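Local atomic coordinates of 433aa long hypothetical phosphoribosylglycinamide formyl transferase (Pyrococcus horikoshii, PDB entry 2DWC), a protein that belongs to the ATP-grasp family, has a PurT-type C-terminal domain and binds adenosine-5'-diphosphate. Residues M339-V347 with A390-K401. Residues are numbered along the deposited sequence; the frame is centred on the assembly and turned at random.
Sequences MLIPAATHV and ALAWDKDVEVAK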
ATOM      1  N   MET B 339       9.870  -9.975 -10.861  1.00 23.32           N
ATOM      2  CA  MET B 339       9.662 -10.006  -9.415  1.00 21.05           C
ATOM      3  C   MET B 339      10.717  -9.056  -8.785  1.00 29.45           C
ATOM      4  O   MET B 339      11.801  -8.878  -9.350  1.00 30.32           O
ATOM      5  CB  MET B 339       9.884 -11.457  -8.974  1.00 30.89           C
ATOM      6  CG  MET B 339       9.946 -11.738  -7.514  1.00 44.58           C
ATOM      7  SD  MET B 339      10.100 -13.545  -7.446  1.00 31.32           S
ATOM      8  CE  MET B 339      11.966 -13.771  -7.829  1.00 36.87           C
ATOM      9  N   LEU B 340      10.408  -8.426  -7.646  1.00 22.20           N
ATOM     10  CA  LEU B 340      11.367  -7.538  -7.007  1.00 23.61           C
ATOM     11  C   LEU B 340      12.269  -8.300  -6.031  1.00 25.39           C
ATOM     12  O   LEU B 340      13.503  -8.108  -6.012  1.00 22.05           O
ATOM     13  CB  LEU B 340      10.631  -6.399  -6.277  1.00 23.39           C
ATOM     14  CG  LEU B 340      11.510  -5.434  -5.474  1.00 31.89           C
ATOM     15  CD1 LEU B 340      12.467  -4.690  -6.401  1.00 33.61           C
ATOM     16  CD2 LEU B 340      10.636  -4.462  -4.713  1.00 31.55           C
ATOM     17  N   ILE B 341      11.674  -9.185  -5.234  1.00 20.15           N
ATOM     18  CA  ILE B 341      12.430  -9.964  -4.229  1.00 19.51           C
ATOM     19  C   ILE B 341      11.603 -11.182  -3.837  1.00 23.31           C
ATOM     20  O   ILE B 341      10.370 -11.121  -3.841  1.00 20.26           O
ATOM     21  CB  ILE B 341      12.732  -9.082  -2.980  1.00 19.63           C
ATOM     22  CG1 ILE B 341      13.614  -9.838  -1.964  1.00 22.32           C
ATOM     23  CG2 ILE B 341      11.415  -8.668  -2.278  1.00 21.60           C
ATOM     24  CD1 ILE B 341      14.047  -8.945  -0.747  1.00 23.67           C
ATOM     25  N   PRO B 342      12.252 -12.330  -3.584  1.00 19.41           N
ATOM     26  CA  PRO B 342      11.468 -13.505  -3.190  1.00 20.70           C
ATOM     27  C   PRO B 342      10.725 -13.187  -1.888  1.00 19.30           C
ATOM     28  O   PRO B 342      11.236 -12.436  -1.048  1.00 20.18           O
ATOM     29  CB  PRO B 342      12.539 -14.586  -2.959  1.00 19.86           C
ATOM     30  CG  PRO B 342      13.609 -14.226  -3.985  1.00 21.67           C
ATOM     31  CD  PRO B 342      13.676 -12.697  -3.797  1.00 23.71           C
ATOM     32  N   ALA B 343       9.545 -13.785  -1.724  1.00 18.82           N
ATOM     33  CA  ALA B 343       8.769 -13.519  -0.496  1.00 22.03           C
ATOM     34  C   ALA B 343       7.802 -14.637  -0.232  1.00 21.03           C
ATOM     35  O   ALA B 343       7.652 -15.551  -1.033  1.00 20.23           O
ATOM     36  CB  ALA B 343       8.009 -12.138  -0.617  1.00 19.83           C
ATOM     37  N   ALA B 344       7.151 -14.586   0.915  1.00 17.79           N
ATOM     38  CA  ALA B 344       6.202 -15.621   1.277  1.00 18.87           C
ATOM     39  C   ALA B 344       5.174 -15.054   2.223  1.00 22.28           C
ATOM     40  O   ALA B 344       5.396 -14.007   2.841  1.00 20.08           O
ATOM     41  CB  ALA B 344       6.946 -16.770   2.012  1.00 21.46           C
ATOM     42  N   THR B 345       4.068 -15.776   2.363  1.00 20.82           N
ATOM     43  CA  THR B 345       3.006 -15.402   3.300  1.00 17.81           C
ATOM     44  C   THR B 345       2.632 -16.618   4.124  1.00 22.60           C
ATOM     45  O   THR B 345       2.922 -17.757   3.746  1.00 22.79           O
ATOM     46  CB  THR B 345       1.696 -14.971   2.604  1.00 27.87           C
ATOM     47  OG1 THR B 345       1.084 -16.124   1.995  1.00 25.15           O
ATOM     48  CG2 THR B 345       1.948 -13.894   1.570  1.00 25.06           C
ATOM     49  N   HIS B 346       2.035 -16.379   5.286  1.00 19.57           N
ATOM     50  CA  HIS B 346       1.475 -17.449   6.082  1.00 21.91           C
ATOM     51  C   HIS B 346       0.196 -16.851   6.692  1.00 19.67           C
ATOM     52  O   HIS B 346       0.211 -15.724   7.207  1.00 19.57           O
ATOM     53  CB  HIS B 346       2.432 -17.920   7.180  1.00 22.86           C
ATOM     54  CG  HIS B 346       2.000 -19.214   7.798  1.00 24.31           C
ATOM     55  ND1 HIS B 346       0.902 -19.310   8.632  1.00 26.22           N
ATOM     56  CD2 HIS B 346       2.453 -20.484   7.619  1.00 25.55           C
ATOM     57  CE1 HIS B 346       0.693 -20.582   8.935  1.00 30.31           C
ATOM     58  NE2 HIS B 346       1.614 -21.313   8.331  1.00 30.71           N
ATOM     59  N   VAL B 347      -0.912 -17.574   6.590  1.00 20.66           N
ATOM     60  CA  VAL B 347      -2.170 -17.058   7.134  1.00 18.39           C
ATOM     61  C   VAL B 347      -2.203 -16.968   8.645  1.00 21.27           C
ATOM     62  O   VAL B 347      -1.426 -17.624   9.349  1.00 21.41           O
ATOM     63  CB  VAL B 347      -3.372 -17.942   6.665  1.00 23.27           C
ATOM     64  CG1 VAL B 347      -3.364 -18.029   5.138  1.00 23.11           C
ATOM     65  CG2 VAL B 347      -3.282 -19.353   7.289  1.00 25.28           C
ATOM     66  N   ALA B 390       0.922 -13.017   7.686  1.00 18.31           N
ATOM     67  CA  ALA B 390       2.276 -12.568   7.955  1.00 16.60           C
ATOM     68  C   ALA B 390       2.927 -12.560   6.547  1.00 21.04           C
ATOM     69  O   ALA B 390       2.660 -13.452   5.725  1.00 19.95           O
ATOM     70  CB  ALA B 390       3.029 -13.590   8.873  1.00 21.13           C
ATOM     71  N   LEU B 391       3.758 -11.549   6.271  1.00 15.49           N
ATOM     72  CA  LEU B 391       4.463 -11.413   4.975  1.00 17.71           C
ATOM     73  C   LEU B 391       5.948 -11.349   5.319  1.00 21.32           C
ATOM     74  O   LEU B 391       6.315 -10.673   6.267  1.00 18.78           O
ATOM     75  CB  LEU B 391       4.144 -10.069   4.323  1.00 23.83           C
ATOM     76  CG  LEU B 391       3.004  -9.892   3.335  1.00 42.51           C
ATOM     77  CD1 LEU B 391       2.889  -8.397   2.984  1.00 34.31           C
ATOM     78  CD2 LEU B 391       3.299 -10.703   2.079  1.00 44.70           C
ATOM     79  N   ALA B 392       6.800 -12.008   4.547  1.00 17.91           N
ATOM     80  CA  ALA B 392       8.223 -11.940   4.832  1.00 18.38           C
ATOM     81  C   ALA B 392       8.969 -12.006   3.500  1.00 18.59           C
ATOM     82  O   ALA B 392       8.502 -12.661   2.566  1.00 20.87           O
ATOM     83  CB  ALA B 392       8.655 -13.117   5.723  1.00 21.47           C
ATOM     84  N   TRP B 393      10.124 -11.355   3.413  1.00 18.69           N
ATOM     85  CA  TRP B 393      10.894 -11.407   2.152  1.00 16.55           C
ATOM     86  C   TRP B 393      12.365 -11.716   2.447  1.00 18.22           C
ATOM     87  O   TRP B 393      12.868 -11.432   3.539  1.00 21.46           O
ATOM     88  CB  TRP B 393      10.807 -10.070   1.425  1.00 18.99           C
ATOM     89  CG  TRP B 393      10.892  -8.830   2.362  1.00 18.52           C
ATOM     90  CD1 TRP B 393      12.015  -8.089   2.639  1.00 20.72           C
ATOM     91  CD2 TRP B 393       9.844  -8.284   3.196  1.00 18.89           C
ATOM     92  NE1 TRP B 393      11.737  -7.130   3.596  1.00 22.53           N
ATOM     93  CE2 TRP B 393      10.413  -7.229   3.949  1.00 19.16           C
ATOM     94  CE3 TRP B 393       8.484  -8.591   3.384  1.00 20.02           C
ATOM     95  CZ2 TRP B 393       9.668  -6.467   4.876  1.00 19.59           C
ATOM     96  CZ3 TRP B 393       7.737  -7.835   4.315  1.00 16.54           C
ATOM     97  CH2 TRP B 393       8.334  -6.782   5.042  1.00 19.99           C
ATOM     98  N   ASP B 394      13.051 -12.243   1.442  1.00 20.65           N
ATOM     99  CA  ASP B 394      14.477 -12.574   1.619  1.00 18.94           C
ATOM    100  C   ASP B 394      15.018 -12.962   0.257  1.00 19.58           C
ATOM    101  O   ASP B 394      14.286 -13.345  -0.625  1.00 26.22           O
ATOM    102  CB  ASP B 394      14.637 -13.763   2.557  1.00 20.66           C
ATOM    103  CG  ASP B 394      16.076 -13.938   3.031  1.00 34.37           C
ATOM    104  OD1 ASP B 394      16.842 -14.700   2.404  1.00 28.58           O
ATOM    105  OD2 ASP B 394      16.429 -13.286   4.025  1.00 27.59           O
ATOM    106  N   LYS B 395      16.332 -12.849   0.098  1.00 29.10           N
ATOM    107  CA  LYS B 395      16.959 -13.266  -1.148  1.00 22.33           C
ATOM    108  C   LYS B 395      16.731 -14.745  -1.363  1.00 19.87           C
ATOM    109  O   LYS B 395      16.767 -15.239  -2.505  1.00 27.55           O
ATOM    110  CB  LYS B 395      18.457 -12.968  -1.079  1.00 29.81           C
ATOM    111  CG  LYS B 395      18.754 -11.508  -1.258  1.00 41.19           C
ATOM    112  CD  LYS B 395      20.249 -11.201  -1.171  1.00 53.74           C
ATOM    113  CE  LYS B 395      20.522  -9.719  -1.481  1.00 53.03           C
ATOM    114  NZ  LYS B 395      19.767  -8.798  -0.578  1.00 60.79           N
ATOM    115  N   ASP B 396      16.521 -15.480  -0.276  1.00 24.01           N
ATOM    116  CA  ASP B 396      16.290 -16.924  -0.339  1.00 24.99           C
ATOM    117  C   ASP B 396      14.833 -17.176  -0.002  1.00 25.43           C
ATOM    118  O   ASP B 396      14.409 -16.943   1.147  1.00 23.09           O
ATOM    119  CB  ASP B 396      17.206 -17.622   0.688  1.00 27.43           C
ATOM    120  CG  ASP B 396      17.124 -19.150   0.659  1.00 34.88           C
ATOM    121  OD1 ASP B 396      18.089 -19.786   1.141  1.00 44.00           O
ATOM    122  OD2 ASP B 396      16.138 -19.744   0.194  1.00 36.09           O
ATOM    123  N   VAL B 397      14.078 -17.649  -0.990  1.00 23.78           N
ATOM    124  CA  VAL B 397      12.648 -17.924  -0.796  1.00 24.20           C
ATOM    125  C   VAL B 397      12.343 -18.894   0.351  1.00 24.02           C
ATOM    126  O   VAL B 397      11.325 -18.754   1.032  1.00 22.19           O
ATOM    127  CB  VAL B 397      11.999 -18.393  -2.142  1.00 29.03           C
ATOM    128  CG1 VAL B 397      12.463 -19.786  -2.505  1.00 27.13           C
ATOM    129  CG2 VAL B 397      10.455 -18.344  -2.053  1.00 21.88           C
ATOM    130  N   GLU B 398      13.235 -19.859   0.629  1.00 23.53           N
ATOM    131  CA  GLU B 398      12.969 -20.787   1.721  1.00 24.70           C
ATOM    132  C   GLU B 398      13.108 -20.098   3.076  1.00 21.71           C
ATOM    133  O   GLU B 398      12.420 -20.472   4.031  1.00 26.27           O
ATOM    134  CB  GLU B 398      13.900 -22.026   1.626  1.00 29.51           C
ATOM    135  CG  GLU B 398      13.695 -22.792   0.306  1.00 39.34           C
ATOM    136  CD  GLU B 398      14.488 -24.099   0.222  1.00 51.65           C
ATOM    137  OE1 GLU B 398      15.517 -24.243   0.925  1.00 51.69           O
ATOM    138  OE2 GLU B 398      14.083 -24.984  -0.568  1.00 51.21           O
ATOM    139  N   VAL B 399      13.988 -19.103   3.160  1.00 22.97           N
ATOM    140  CA  VAL B 399      14.155 -18.336   4.379  1.00 24.86           C
ATOM    141  C   VAL B 399      12.859 -17.512   4.566  1.00 24.69           C
ATOM    142  O   VAL B 399      12.307 -17.438   5.664  1.00 24.58           O
ATOM    143  CB  VAL B 399      15.366 -17.393   4.281  1.00 23.76           C
ATOM    144  CG1 VAL B 399      15.385 -16.478   5.500  1.00 26.18           C
ATOM    145  CG2 VAL B 399      16.684 -18.222   4.228  1.00 27.43           C
ATOM    146  N   ALA B 400      12.372 -16.903   3.495  1.00 22.92           N
ATOM    147  CA  ALA B 400      11.112 -16.133   3.614  1.00 23.17           C
ATOM    148  C   ALA B 400       9.937 -17.028   4.021  1.00 20.65           C
ATOM    149  O   ALA B 400       9.128 -16.620   4.867  1.00 20.72           O
ATOM    150  CB  ALA B 400      10.816 -15.405   2.303  1.00 24.32           C
ATOM    151  N   LYS B 401       9.829 -18.238   3.447  1.00 21.80           N
ATOM    152  CA  LYS B 401       8.759 -19.173   3.831  1.00 24.73           C
ATOM    153  C   LYS B 401       8.808 -19.487   5.326  1.00 29.86           C
ATOM    154  O   LYS B 401       7.788 -19.422   6.033  1.00 22.77           O
ATOM    155  CB  LYS B 401       8.870 -20.513   3.059  1.00 25.64           C
ATOM    156  CG  LYS B 401       8.661 -20.418   1.571  1.00 29.01           C
ATOM    157  CD  LYS B 401       9.059 -21.706   0.871  1.00 29.11           C
ATOM    158  CE  LYS B 401       8.190 -22.900   1.308  1.00 29.72           C
ATOM    159  NZ  LYS B 401       8.614 -24.146   0.580  1.00 37.75           N
TER
HETATM  160  O   HOH W   1       5.153 -19.745   5.257  1.00 33.52           O
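Ala344 and Ala392 form a hydrogen-bonded pair in an antiparallel strand pairing of the PurT-type C-terminal region. Ala344 N donates to Ala392 O at 2.9 Å, and Ala392 N returns a bond to Ala344 O. His346 and Ala390 repeat the pattern; Ala390 N reaches His346 O at 2.8 Å, nearly straight at 171°. Just beyond strand 386-393, Asp394 N donates to Pro342 O at 3.1 Å; the donor is tilted 34° from the carbonyl plane. On the other edge of strand 343-349, the backbones of Ala343 and Thr345 bond to Gln247 and Ser245 of strand 241-247, so it is paired along both edges. Thr345 and Leu391 lie side by side on one face. Thr345 OG1 sits between its backbone N and carbonyl carbon (chi1 70°), which turns CG2 to 3.5 Å from Leu391 CD2, while OG1 bonds to the hydroxyls of Ser245 and Tyr242. Helix 397-409 packs on the other face, where Ala344 CB lies 3.5 Å from Lys401 CA. Two Asp side chains serve the turn into this helix. Asp394 OD1 accepts from Asp396 N in an Asx turn. Asp396 is the N-cap: its OD2 accepts from Glu398 N at 2.9 Å, on the anti side and well out of the carboxylate plane.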